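Local coordinates for protein borrelidin polyketide synthase, type I (PDB 6OBT) that probably dehydrates beta-hydroxyacyl intermediates to enoyl products as the dehydratase domain of a modular synthase that builds the polyketide borrelidin, at residues 158-162 and 261-265; 172-178 and 199-205; 212-216 and 227-233; 269-273 and 284-288. All blocks are in the same frame, centred on the assembly; numbering follows the deposited sequence.

Contact 1 (158-162 and 261-265); sequences GGPPP and VRLFA
R262 and P160 make the tight end of this contact: NH2 of R262 donates to O of P160 at 2.6 Å, nearly straight at 164°. The oxygen lies in the guanidinium plane, yet the donor stands well above the plane of the P160 carbonyl, so no lone pair is aimed at it. The R262 chain bends at chi2 and chi3 and lays its guanidinium flat under the G158-G159 backbone, with N of G159 lying above the centre of one face, 3.5 Å from CZ of R262. On the opposite face F264 brings up CE1, offset toward the rim. NH1 is taken by a salt bridge to D100, which also accepts from the backbone N of G158. Even here the loop is exposed, and G158 is poorly ordered. The looser end is apolar: P162 sits over one face of the F264 ring in a CH-pi contact, CG 4.0 Å from the ring centroid and 14° off its normal, while P161 lies outermost. In this surface contact the proline-rich linker leaving strand 148-156 is strapped across the end of strand 254-263, consistent with a connection between the two halves of a double-hotdog dehydratase fold.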
loop_
_atom_site.group_PDB
_atom_site.type_symbol
_atom_site.label_atom_id
_atom_site.label_comp_id
_atom_site.label_asym_id
_atom_site.label_seq_id
_atom_site.Cartn_x
_atom_site.Cartn_y
_atom_site.Cartn_z
ATOM N N GLY A 158 -16.342 -10.612 18.241
ATOM C CA GLY A 158 -17.387 -10.437 19.233
ATOM C C GLY A 158 -16.944 -9.942 20.592
ATOM O O GLY A 158 -15.900 -9.299 20.730
ATOM N N GLY A 159 -17.741 -10.249 21.607
ATOM C CA GLY A 159 -17.485 -9.801 22.952
ATOM C C GLY A 159 -18.746 -9.851 23.790
ATOM O O GLY A 159 -19.778 -10.394 23.375
ATOM N N PRO A 160 -18.687 -9.288 24.993
ATOM C CA PRO A 160 -19.886 -9.212 25.829
ATOM C C PRO A 160 -20.857 -8.190 25.269
ATOM O O PRO A 160 -20.445 -7.101 24.840
ATOM C CB PRO A 160 -19.341 -8.777 27.198
ATOM C CG PRO A 160 -18.068 -8.055 26.883
ATOM C CD PRO A 160 -17.507 -8.687 25.640
ATOM N N PRO A 161 -22.154 -8.507 25.236
ATOM C CA PRO A 161 -23.122 -7.530 24.748
ATOM C C PRO A 161 -23.184 -6.335 25.669
ATOM O O PRO A 161 -22.920 -6.446 26.881
ATOM C CB PRO A 161 -24.447 -8.317 24.753
ATOM C CG PRO A 161 -24.252 -9.353 25.803
ATOM C CD PRO A 161 -22.800 -9.735 25.725
ATOM N N PRO A 162 -23.513 -5.157 25.153
ATOM C CA PRO A 162 -23.614 -3.984 26.017
ATOM C C PRO A 162 -24.870 -4.058 26.868
ATOM O O PRO A 162 -25.817 -4.785 26.570
ATOM C CB PRO A 162 -23.680 -2.821 25.028
ATOM C CG PRO A 162 -24.334 -3.426 23.816
ATOM C CD PRO A 162 -23.891 -4.863 23.757
ATOM N N VAL A 261 -12.278 -3.382 23.516
ATOM C CA VAL A 261 -12.957 -2.180 23.038
ATOM C C VAL A 261 -13.914 -2.566 21.919
ATOM O O VAL A 261 -13.526 -3.258 20.967
ATOM C CB VAL A 261 -11.958 -1.123 22.543
ATOM C CG1 VAL A 261 -12.679 0.193 22.281
ATOM C CG2 VAL A 261 -10.828 -0.949 23.536
ATOM N N ARG A 262 -15.166 -2.120 22.026
ATOM C CA ARG A 262 -16.151 -2.343 20.977
ATOM C C ARG A 262 -16.887 -1.048 20.685
ATOM O O ARG A 262 -17.212 -0.284 21.602
ATOM C CB ARG A 262 -17.165 -3.441 21.363
ATOM C CG ARG A 262 -16.540 -4.790 21.634
ATOM C CD ARG A 262 -17.327 -5.908 20.976
ATOM N NE ARG A 262 -18.404 -6.369 21.840
ATOM C CZ ARG A 262 -19.387 -7.172 21.444
ATOM N NH1 ARG A 262 -19.426 -7.607 20.191
ATOM N NH2 ARG A 262 -20.334 -7.540 22.297
ATOM N N LEU A 263 -17.144 -0.806 19.403
ATOM C CA LEU A 263 -17.887 0.364 18.957
ATOM C C LEU A 263 -19.178 -0.116 18.310
ATOM O O LEU A 263 -19.144 -0.854 17.316
ATOM C CB LEU A 263 -17.049 1.200 17.984
ATOM C CG LEU A 263 -17.709 2.475 17.466
ATOM C CD1 LEU A 263 -17.889 3.480 18.617
ATOM C CD2 LEU A 263 -16.908 3.107 16.349
ATOM N N PHE A 264 -20.318 0.288 18.884
ATOM C CA PHE A 264 -21.601 -0.224 18.419
ATOM C C PHE A 264 -22.284 0.690 17.419
ATOM O O PHE A 264 -23.170 0.234 16.692
ATOM C CB PHE A 264 -22.529 -0.470 19.615
ATOM C CG PHE A 264 -21.904 -1.331 20.673
ATOM C CD1 PHE A 264 -21.771 -2.701 20.466
ATOM C CD2 PHE A 264 -21.433 -0.786 21.849
ATOM C CE1 PHE A 264 -21.174 -3.504 21.430
ATOM C CE2 PHE A 264 -20.837 -1.583 22.806
ATOM C CZ PHE A 264 -20.704 -2.942 22.587
ATOM N N ALA A 265 -21.846 1.941 17.312
ATOM C CA ALA A 265 -22.520 2.909 16.466
ATOM C C ALA A 265 -21.515 3.932 15.981
ATOM O O ALA A 265 -20.582 4.283 16.705
ATOM C CB ALA A 265 -23.638 3.625 17.234
#

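Contact 2 (172-178 and 199-205); sequences GAMPLDV and LRRAWRA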
loop_
_atom_site.group_PDB
_atom_site.type_symbol
_atom_site.label_atom_id
_atom_site.label_comp_id
_atom_site.label_asym_id
_atom_site.label_seq_id
_atom_site.Cartn_x
_atom_site.Cartn_y
_atom_site.Cartn_z
ATOM N N GLY A 172 -29.673 8.897 43.074
ATOM C CA GLY A 172 -28.705 9.140 44.110
ATOM C C GLY A 172 -27.397 9.703 43.606
ATOM O O GLY A 172 -26.395 9.622 44.319
ATOM N N ALA A 173 -27.361 10.220 42.375
ATOM C CA ALA A 173 -26.150 10.772 41.784
ATOM C C ALA A 173 -26.069 12.261 42.095
ATOM O O ALA A 173 -27.018 13.010 41.832
ATOM C CB ALA A 173 -26.109 10.543 40.274
ATOM N N MET A 174 -24.938 12.681 42.661
ATOM C CA MET A 174 -24.743 14.072 43.051
ATOM C C MET A 174 -24.083 14.857 41.928
ATOM O O MET A 174 -23.032 14.435 41.424
ATOM C CB MET A 174 -23.906 14.178 44.317
ATOM C CG MET A 174 -23.265 15.556 44.567
ATOM S SD MET A 174 -23.110 16.126 46.316
ATOM C CE MET A 174 -24.640 17.085 46.609
ATOM N N PRO A 175 -24.646 15.996 41.533
ATOM C CA PRO A 175 -23.994 16.827 40.517
ATOM C C PRO A 175 -22.629 17.308 40.983
ATOM O O PRO A 175 -22.471 17.811 42.099
ATOM C CB PRO A 175 -24.976 17.992 40.337
ATOM C CG PRO A 175 -26.296 17.427 40.724
ATOM C CD PRO A 175 -25.988 16.491 41.872
ATOM N N LEU A 176 -21.638 17.121 40.111
ATOM C CA LEU A 176 -20.273 17.580 40.322
ATOM C C LEU A 176 -20.089 18.934 39.654
ATOM O O LEU A 176 -20.655 19.197 38.590
ATOM C CB LEU A 176 -19.281 16.576 39.734
ATOM C CG LEU A 176 -18.735 15.402 40.548
ATOM C CD1 LEU A 176 -19.787 14.795 41.461
ATOM C CD2 LEU A 176 -18.177 14.350 39.587
ATOM N N ASP A 177 -19.304 19.799 40.283
ATOM C CA ASP A 177 -18.985 21.083 39.677
ATOM C C ASP A 177 -17.836 20.868 38.699
ATOM O O ASP A 177 -16.714 20.564 39.114
ATOM C CB ASP A 177 -18.625 22.110 40.745
ATOM C CG ASP A 177 -18.410 23.490 40.168
ATOM O OD1 ASP A 177 -18.780 23.705 38.993
ATOM O OD2 ASP A 177 -17.866 24.360 40.883
ATOM N N VAL A 178 -18.114 21.007 37.402
ATOM C CA VAL A 178 -17.087 20.870 36.369
ATOM C C VAL A 178 -16.679 22.222 35.796
ATOM O O VAL A 178 -16.034 22.280 34.727
ATOM C CB VAL A 178 -17.535 19.920 35.250
ATOM C CG1 VAL A 178 -17.618 18.494 35.764
ATOM C CG2 VAL A 178 -18.857 20.375 34.655
ATOM N N LEU A 199 -16.612 17.872 27.743
ATOM C CA LEU A 199 -17.298 17.573 28.994
ATOM C C LEU A 199 -18.277 18.691 29.349
ATOM O O LEU A 199 -17.894 19.863 29.418
ATOM C CB LEU A 199 -16.286 17.383 30.124
ATOM C CG LEU A 199 -16.960 17.261 31.500
ATOM C CD1 LEU A 199 -17.919 16.080 31.545
ATOM C CD2 LEU A 199 -15.926 17.134 32.596
ATOM N N ARG A 200 -19.537 18.323 29.605
ATOM C CA ARG A 200 -20.578 19.294 29.933
ATOM C C ARG A 200 -21.117 19.148 31.348
ATOM O O ARG A 200 -21.280 20.151 32.057
ATOM C CB ARG A 200 -21.737 19.180 28.933
ATOM C CG ARG A 200 -21.302 19.088 27.487
ATOM C CD ARG A 200 -20.655 20.381 27.002
ATOM N NE ARG A 200 -20.110 20.218 25.656
ATOM C CZ ARG A 200 -19.585 21.205 24.937
ATOM N NH1 ARG A 200 -19.537 22.437 25.429
ATOM N NH2 ARG A 200 -19.121 20.965 23.716
ATOM N N ARG A 201 -21.457 17.933 31.776
ATOM C CA ARG A 201 -21.970 17.727 33.127
ATOM C C ARG A 201 -21.419 16.417 33.667
ATOM O O ARG A 201 -21.120 15.503 32.903
ATOM C CB ARG A 201 -23.516 17.707 33.165
ATOM C CG ARG A 201 -24.204 18.683 32.212
ATOM C CD ARG A 201 -25.514 19.199 32.792
ATOM N NE ARG A 201 -26.478 18.122 32.982
ATOM C CZ ARG A 201 -27.572 17.959 32.245
ATOM N NH1 ARG A 201 -27.847 18.814 31.268
ATOM N NH2 ARG A 201 -28.394 16.945 32.482
ATOM N N ALA A 202 -21.271 16.335 34.987
ATOM C CA ALA A 202 -20.802 15.107 35.616
ATOM C C ALA A 202 -21.489 14.923 36.968
ATOM O O ALA A 202 -21.891 15.894 37.620
ATOM C CB ALA A 202 -19.271 15.108 35.773
ATOM N N TRP A 203 -21.654 13.656 37.363
ATOM C CA TRP A 203 -22.170 13.279 38.674
ATOM C C TRP A 203 -21.316 12.154 39.233
ATOM O O TRP A 203 -20.761 11.350 38.487
ATOM C CB TRP A 203 -23.623 12.756 38.654
ATOM C CG TRP A 203 -24.659 13.614 38.012
ATOM C CD1 TRP A 203 -25.645 14.329 38.649
ATOM C CD2 TRP A 203 -24.853 13.822 36.611
ATOM N NE1 TRP A 203 -26.429 14.975 37.724
ATOM C CE2 TRP A 203 -25.963 14.680 36.465
ATOM C CE3 TRP A 203 -24.191 13.369 35.463
ATOM C CZ2 TRP A 203 -26.423 15.099 35.220
ATOM C CZ3 TRP A 203 -24.655 13.784 34.223
ATOM C CH2 TRP A 203 -25.764 14.635 34.112
ATOM N N ARG A 204 -21.266 12.068 40.554
ATOM C CA ARG A 204 -20.808 10.861 41.224
ATOM C C ARG A 204 -22.011 9.956 41.453
ATOM O O ARG A 204 -23.010 10.385 42.037
ATOM C CB ARG A 204 -20.126 11.199 42.552
ATOM C CG ARG A 204 -19.731 9.992 43.394
ATOM C CD ARG A 204 -18.702 10.403 44.443
ATOM N NE ARG A 204 -18.458 9.379 45.458
ATOM C CZ ARG A 204 -17.403 9.374 46.271
ATOM N NH1 ARG A 204 -16.495 10.340 46.187
ATOM N NH2 ARG A 204 -17.253 8.408 47.171
ATOM N N ALA A 205 -21.912 8.716 40.996
ATOM C CA ALA A 205 -22.979 7.726 41.125
ATOM C C ALA A 205 -22.414 6.548 41.908
ATOM O O ALA A 205 -21.764 5.672 41.329
ATOM C CB ALA A 205 -23.490 7.291 39.751
HETATM O O HOH W 1 -22.125 19.075 36.284
#
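P175 and W203 meet obliquely, CG of the proline 3.8 Å from CD1 of the indole, with the backbone N of P175 also 3.5 Å from that same CD1. CG of W203 lies anti to the carbonyl carbon (chi1 -54°), which turns the indole toward the proline. A173 completes this side, its CB resting 3.7 Å from CB of W203. Beyond the pyrrole end, the six-membered ring of W203 has NH2 of R201 at its edge and in its plane; that guanidinium is salt-bridged to E212. Between the side chains run antiparallel backbone bonds: M174 and R204 exchange N-H and carbonyl as a hydrogen-bonded pair, and L176 N donates to A202 O at 2.8 Å. Strand 174-176 thereby forms the outermost strand beside 199-205 in the antiparallel sheet of the dehydratase domain, and R200 with R201 opposite E212 makes a classic beta bulge on the inner side. L176 and A202 occupy the other face, where L176 turns across R204, its CD1 pressed tightly to 3.2 Å from N of R204. V178 follows with CG1 wedged between CB of A202 and CD2 of L199, 3.8 Å from each. Past the last direct bond, a water donates to L176 O and accepts from A202 N.

Contact 3 (212-216 and 227-233); sequences EISLP and HPGLFDA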
loop_
_atom_site.group_PDB
_atom_site.type_symbol
_atom_site.label_atom_id
_atom_site.label_comp_id
_atom_site.label_asym_id
_atom_site.label_seq_id
_atom_site.Cartn_x
_atom_site.Cartn_y
_atom_site.Cartn_z
ATOM N N GLU A 212 -22.082 13.630 30.957
ATOM C CA GLU A 212 -22.555 14.003 29.628
ATOM C C GLU A 212 -21.415 14.696 28.894
ATOM O O GLU A 212 -20.830 15.650 29.416
ATOM C CB GLU A 212 -23.773 14.931 29.705
ATOM C CG GLU A 212 -25.063 14.208 30.021
ATOM C CD GLU A 212 -26.213 15.153 30.325
ATOM O OE1 GLU A 212 -27.244 14.672 30.839
ATOM O OE2 GLU A 212 -26.092 16.367 30.043
ATOM N N ILE A 213 -21.093 14.203 27.697
ATOM C CA ILE A 213 -19.958 14.670 26.904
ATOM C C ILE A 213 -20.437 14.848 25.466
ATOM O O ILE A 213 -21.074 13.943 24.918
ATOM C CB ILE A 213 -18.796 13.658 26.968
ATOM C CG1 ILE A 213 -18.453 13.321 28.427
ATOM C CG2 ILE A 213 -17.567 14.202 26.273
ATOM C CD1 ILE A 213 -17.546 12.117 28.602
ATOM N N SER A 214 -20.147 16.000 24.851
ATOM C CA SER A 214 -20.622 16.209 23.484
ATOM C C SER A 214 -19.700 17.136 22.692
ATOM O O SER A 214 -19.033 18.005 23.253
ATOM C CB SER A 214 -22.056 16.748 23.472
ATOM O OG SER A 214 -22.177 17.956 24.186
ATOM N N LEU A 215 -19.686 16.939 21.370
ATOM C CA LEU A 215 -18.837 17.725 20.481
ATOM C C LEU A 215 -19.406 19.136 20.311
ATOM O O LEU A 215 -20.610 19.359 20.499
ATOM C CB LEU A 215 -18.719 17.031 19.118
ATOM C CG LEU A 215 -17.820 15.795 19.081
ATOM C CD1 LEU A 215 -18.158 14.876 17.902
ATOM C CD2 LEU A 215 -16.366 16.243 19.035
ATOM N N PRO A 216 -18.552 20.112 19.987
ATOM C CA PRO A 216 -19.056 21.433 19.590
ATOM C C PRO A 216 -19.984 21.313 18.392
ATOM O O PRO A 216 -19.825 20.431 17.543
ATOM C CB PRO A 216 -17.784 22.211 19.222
ATOM C CG PRO A 216 -16.645 21.397 19.717
ATOM C CD PRO A 216 -17.095 19.989 19.799
ATOM N N HIS A 227 -15.511 10.237 16.651
ATOM C CA HIS A 227 -14.592 11.360 16.462
ATOM C C HIS A 227 -13.556 11.408 17.585
ATOM O O HIS A 227 -13.927 11.339 18.771
ATOM C CB HIS A 227 -15.358 12.686 16.432
ATOM C CG HIS A 227 -14.551 13.844 15.934
ATOM N ND1 HIS A 227 -13.642 14.517 16.728
ATOM C CD2 HIS A 227 -14.521 14.455 14.725
ATOM C CE1 HIS A 227 -13.079 15.484 16.022
ATOM N NE2 HIS A 227 -13.596 15.470 14.802
ATOM N N PRO A 228 -12.264 11.562 17.262
ATOM C CA PRO A 228 -11.226 11.557 18.314
ATOM C C PRO A 228 -11.453 12.532 19.457
ATOM O O PRO A 228 -11.069 12.232 20.597
ATOM C CB PRO A 228 -9.953 11.896 17.525
ATOM C CG PRO A 228 -10.202 11.264 16.183
ATOM C CD PRO A 228 -11.678 11.465 15.909
ATOM N N GLY A 229 -12.027 13.706 19.192
ATOM C CA GLY A 229 -12.194 14.670 20.270
ATOM C C GLY A 229 -13.221 14.214 21.282
ATOM O O GLY A 229 -13.099 14.499 22.481
ATOM N N LEU A 230 -14.238 13.502 20.814
ATOM C CA LEU A 230 -15.260 12.971 21.705
ATOM C C LEU A 230 -14.774 11.691 22.374
ATOM O O LEU A 230 -14.949 11.508 23.583
ATOM C CB LEU A 230 -16.539 12.731 20.913
ATOM C CG LEU A 230 -17.737 12.173 21.665
ATOM C CD1 LEU A 230 -18.089 13.128 22.781
ATOM C CD2 LEU A 230 -18.896 12.009 20.732
ATOM N N PHE A 231 -14.129 10.815 21.594
ATOM C CA PHE A 231 -13.450 9.654 22.158
ATOM C C PHE A 231 -12.480 10.071 23.269
ATOM O O PHE A 231 -12.452 9.461 24.347
ATOM C CB PHE A 231 -12.727 8.914 21.014
ATOM C CG PHE A 231 -12.491 7.437 21.249
ATOM C CD1 PHE A 231 -12.328 6.583 20.167
ATOM C CD2 PHE A 231 -12.374 6.916 22.526
ATOM C CE1 PHE A 231 -12.092 5.232 20.347
ATOM C CE2 PHE A 231 -12.134 5.572 22.716
ATOM C CZ PHE A 231 -11.982 4.731 21.630
ATOM N N ASP A 232 -11.677 11.121 23.035
ATOM C CA ASP A 232 -10.703 11.509 24.048
ATOM C C ASP A 232 -11.383 12.087 25.287
ATOM O O ASP A 232 -10.950 11.839 26.424
ATOM C CB ASP A 232 -9.709 12.530 23.484
ATOM C CG ASP A 232 -8.657 12.905 24.484
ATOM O OD1 ASP A 232 -8.650 14.067 24.969
ATOM O OD2 ASP A 232 -7.854 12.012 24.823
ATOM N N ALA A 233 -12.432 12.880 25.091
ATOM C CA ALA A 233 -13.117 13.450 26.249
ATOM C C ALA A 233 -13.817 12.372 27.071
ATOM O O ALA A 233 -13.964 12.527 28.292
ATOM C CB ALA A 233 -14.105 14.514 25.793
#
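Strand 212-214 and helix 228-233 run nearly antiparallel, at 160° between their directions, with their axes 8.4 Å apart at closest. L230, L215 and I213 share the space between them. L230 points its CG straight away from the amide nitrogen (chi1 180°), reaching out from the helix to set CD1 3.7 Å from CG2 of I213, the two side chains meeting at a slant. L215 crosses L230 at about a right angle and brings its CG to 3.8 Å from CB of L230. The closest approach belongs to I213, whose CG2 lies 3.5 Å from CB of A233; its other branch extends CD1 to within 3.6 Å of the carbonyl O of A233. At the start of the helix L215 spreads its two methyls around H227: CD1 is 3.8 Å from CB of H227, while CD2 sits obliquely to the imidazole. H227, P228 and D232 are consistent with the HPxxxD motif of these dehydratases. This is the hotdog arrangement of a helix embraced by a curved antiparallel sheet, helix 83-97 touching P228 and F231 on the side turned from the strand. No hydrogen bond spans the contact, so shape and apolar burial hold strand to helix, while ND1 of H227, at the N-cap, accepts from N of G229 at 3.1 Å and so fixes the ring's rotation.

Contact 4 (269-273 and 284-288); sequences TSLRV and AWDES
Strands 270-276 and 281-286 form a beta hairpin in the antiparallel sheet of the dehydratase domain, and this contact lies at the end away from its turn. The backbone bonds come from R272 and W285, a hydrogen-bonded pair: N of R272 donates to O of W285 at 2.8 Å, and N of W285 returns to O of R272 at 2.7 Å, in the carbonyl plane. Both are close to straight, at 167° and 166°. Each acceptor oxygen also takes a CA-H contact, W285 O from L271 and R272 O from A284. Apolar packing is modest and lies on the face of V273 and A284, where CB of A284 touches CG2 of V273 at 4.2 Å and CD2 of L271 at 4.1 Å. W285 points to the other face with R272, and the edge of its indole meets O of R272, 3.4 Å from CE3; its NE1 is bonded to O of E163. Polar side chains take over at the strand ends. R272, extended from CG to NE, carries its guanidinium beneath the carbonyl O of E287, which stands over the centre of one face rather than accepting in plane. Water joins O of S270 to N of E287. The hydroxyl of S270, set anti to its N (chi1 173°), donates to E287 OE2 at 3.1 Å, using the anti lone pair of that oxygen.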
loop_
_atom_site.group_PDB
_atom_site.type_symbol
_atom_site.label_atom_id
_atom_site.label_comp_id
_atom_site.label_asym_id
_atom_site.label_seq_id
_atom_site.Cartn_x
_atom_site.Cartn_y
_atom_site.Cartn_z
ATOM N N THR A 269 -22.524 12.132 18.172
ATOM C CA THR A 269 -21.921 13.411 18.534
ATOM C C THR A 269 -22.083 13.765 20.007
ATOM O O THR A 269 -21.491 14.756 20.452
ATOM C CB THR A 269 -22.520 14.552 17.694
ATOM O OG1 THR A 269 -23.926 14.647 17.954
ATOM C CG2 THR A 269 -22.297 14.328 16.201
ATOM N N SER A 270 -22.869 13.002 20.767
ATOM C CA SER A 270 -23.101 13.284 22.177
ATOM C C SER A 270 -23.258 11.972 22.931
ATOM O O SER A 270 -23.985 11.081 22.482
ATOM C CB SER A 270 -24.346 14.155 22.376
ATOM O OG SER A 270 -24.652 14.281 23.752
ATOM N N LEU A 271 -22.595 11.863 24.087
ATOM C CA LEU A 271 -22.536 10.601 24.815
ATOM C C LEU A 271 -22.959 10.764 26.270
ATOM O O LEU A 271 -22.744 11.809 26.890
ATOM C CB LEU A 271 -21.144 10.003 24.824
ATOM C CG LEU A 271 -20.569 9.612 23.471
ATOM C CD1 LEU A 271 -19.084 9.378 23.662
ATOM C CD2 LEU A 271 -21.267 8.375 22.962
ATOM N N ARG A 272 -23.537 9.685 26.803
ATOM C CA ARG A 272 -23.682 9.459 28.238
ATOM C C ARG A 272 -22.709 8.358 28.638
ATOM O O ARG A 272 -22.680 7.293 28.006
ATOM C CB ARG A 272 -25.129 9.079 28.575
ATOM C CG ARG A 272 -26.061 10.193 28.202
ATOM C CD ARG A 272 -27.533 9.824 28.223
ATOM N NE ARG A 272 -28.325 11.027 27.987
ATOM C CZ ARG A 272 -29.639 11.109 28.156
ATOM N NH1 ARG A 272 -30.271 12.252 27.919
ATOM N NH2 ARG A 272 -30.321 10.048 28.554
ATOM N N VAL A 273 -21.871 8.635 29.637
ATOM C CA VAL A 273 -20.688 7.832 29.918
ATOM C C VAL A 273 -20.725 7.371 31.368
ATOM O O VAL A 273 -21.096 8.138 32.262
ATOM C CB VAL A 273 -19.404 8.635 29.618
ATOM C CG1 VAL A 273 -18.164 7.787 29.836
ATOM C CG2 VAL A 273 -19.436 9.156 28.189
ATOM N N ALA A 284 -20.422 3.745 27.222
ATOM C CA ALA A 284 -21.009 4.965 26.683
ATOM C C ALA A 284 -22.254 4.645 25.869
ATOM O O ALA A 284 -22.279 3.670 25.114
ATOM C CB ALA A 284 -20.023 5.726 25.815
ATOM N N TRP A 285 -23.287 5.476 26.034
ATOM C CA TRP A 285 -24.537 5.398 25.281
ATOM C C TRP A 285 -24.765 6.729 24.572
ATOM O O TRP A 285 -24.159 7.743 24.926
ATOM C CB TRP A 285 -25.737 5.091 26.199
ATOM C CG TRP A 285 -25.621 3.814 26.990
ATOM C CD1 TRP A 285 -26.159 2.609 26.669
ATOM C CD2 TRP A 285 -24.924 3.623 28.232
ATOM N NE1 TRP A 285 -25.846 1.672 27.627
ATOM C CE2 TRP A 285 -25.075 2.268 28.589
ATOM C CE3 TRP A 285 -24.181 4.462 29.069
ATOM C CZ2 TRP A 285 -24.534 1.736 29.762
ATOM C CZ3 TRP A 285 -23.630 3.927 30.227
ATOM C CH2 TRP A 285 -23.824 2.582 30.570
ATOM N N ASP A 286 -25.636 6.741 23.560
ATOM C CA ASP A 286 -26.026 8.033 23.003
ATOM C C ASP A 286 -27.130 8.680 23.855
ATOM O O ASP A 286 -27.562 8.145 24.879
ATOM C CB ASP A 286 -26.446 7.895 21.540
ATOM C CG ASP A 286 -27.710 7.070 21.344
ATOM O OD1 ASP A 286 -28.379 6.683 22.325
ATOM O OD2 ASP A 286 -28.023 6.782 20.165
ATOM N N GLU A 287 -27.601 9.849 23.405
ATOM C CA GLU A 287 -28.588 10.618 24.157
ATOM C C GLU A 287 -29.900 9.861 24.343
ATOM O O GLU A 287 -30.696 10.231 25.210
ATOM C CB GLU A 287 -28.854 11.952 23.455
ATOM C CG GLU A 287 -27.844 13.040 23.773
ATOM C CD GLU A 287 -28.369 14.432 23.477
ATOM O OE1 GLU A 287 -29.576 14.567 23.185
ATOM O OE2 GLU A 287 -27.573 15.395 23.537
ATOM N N SER A 288 -30.138 8.809 23.563
ATOM C CA SER A 288 -31.344 8.007 23.680
ATOM C C SER A 288 -31.096 6.677 24.379
ATOM O O SER A 288 -31.978 5.812 24.376
ATOM C CB SER A 288 -31.945 7.770 22.294
ATOM O OG SER A 288 -30.940 7.353 21.390
HETATM O O HOH W 2 -26.723 11.211 21.087
#

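How the contacts relate
Contacts 2, 3 and 4 follow one another along the chain, with 2 and 3 nested inside the long loop that contact 1 closes and 4 coming just after it. Strands 174-176, 199-205, 208-214, 270-276 and 281-286 are successive neighbours in antiparallel order, so contacts 2, 3 and 4 step across the same sheet. Contacts 3 and 4 are closest, their centres 10 Å apart, and are joined by probable backbone bonds, I213 to L271 and L215 to T269; contacts 2 and 3 share the R200-E212 pairing. Between centres, contact 1 lies 15 Å from contact 4 but 26 Å from contact 2. Together they link the sheet's outer edge, its embraced helix and the surface linker within one dehydratase domain.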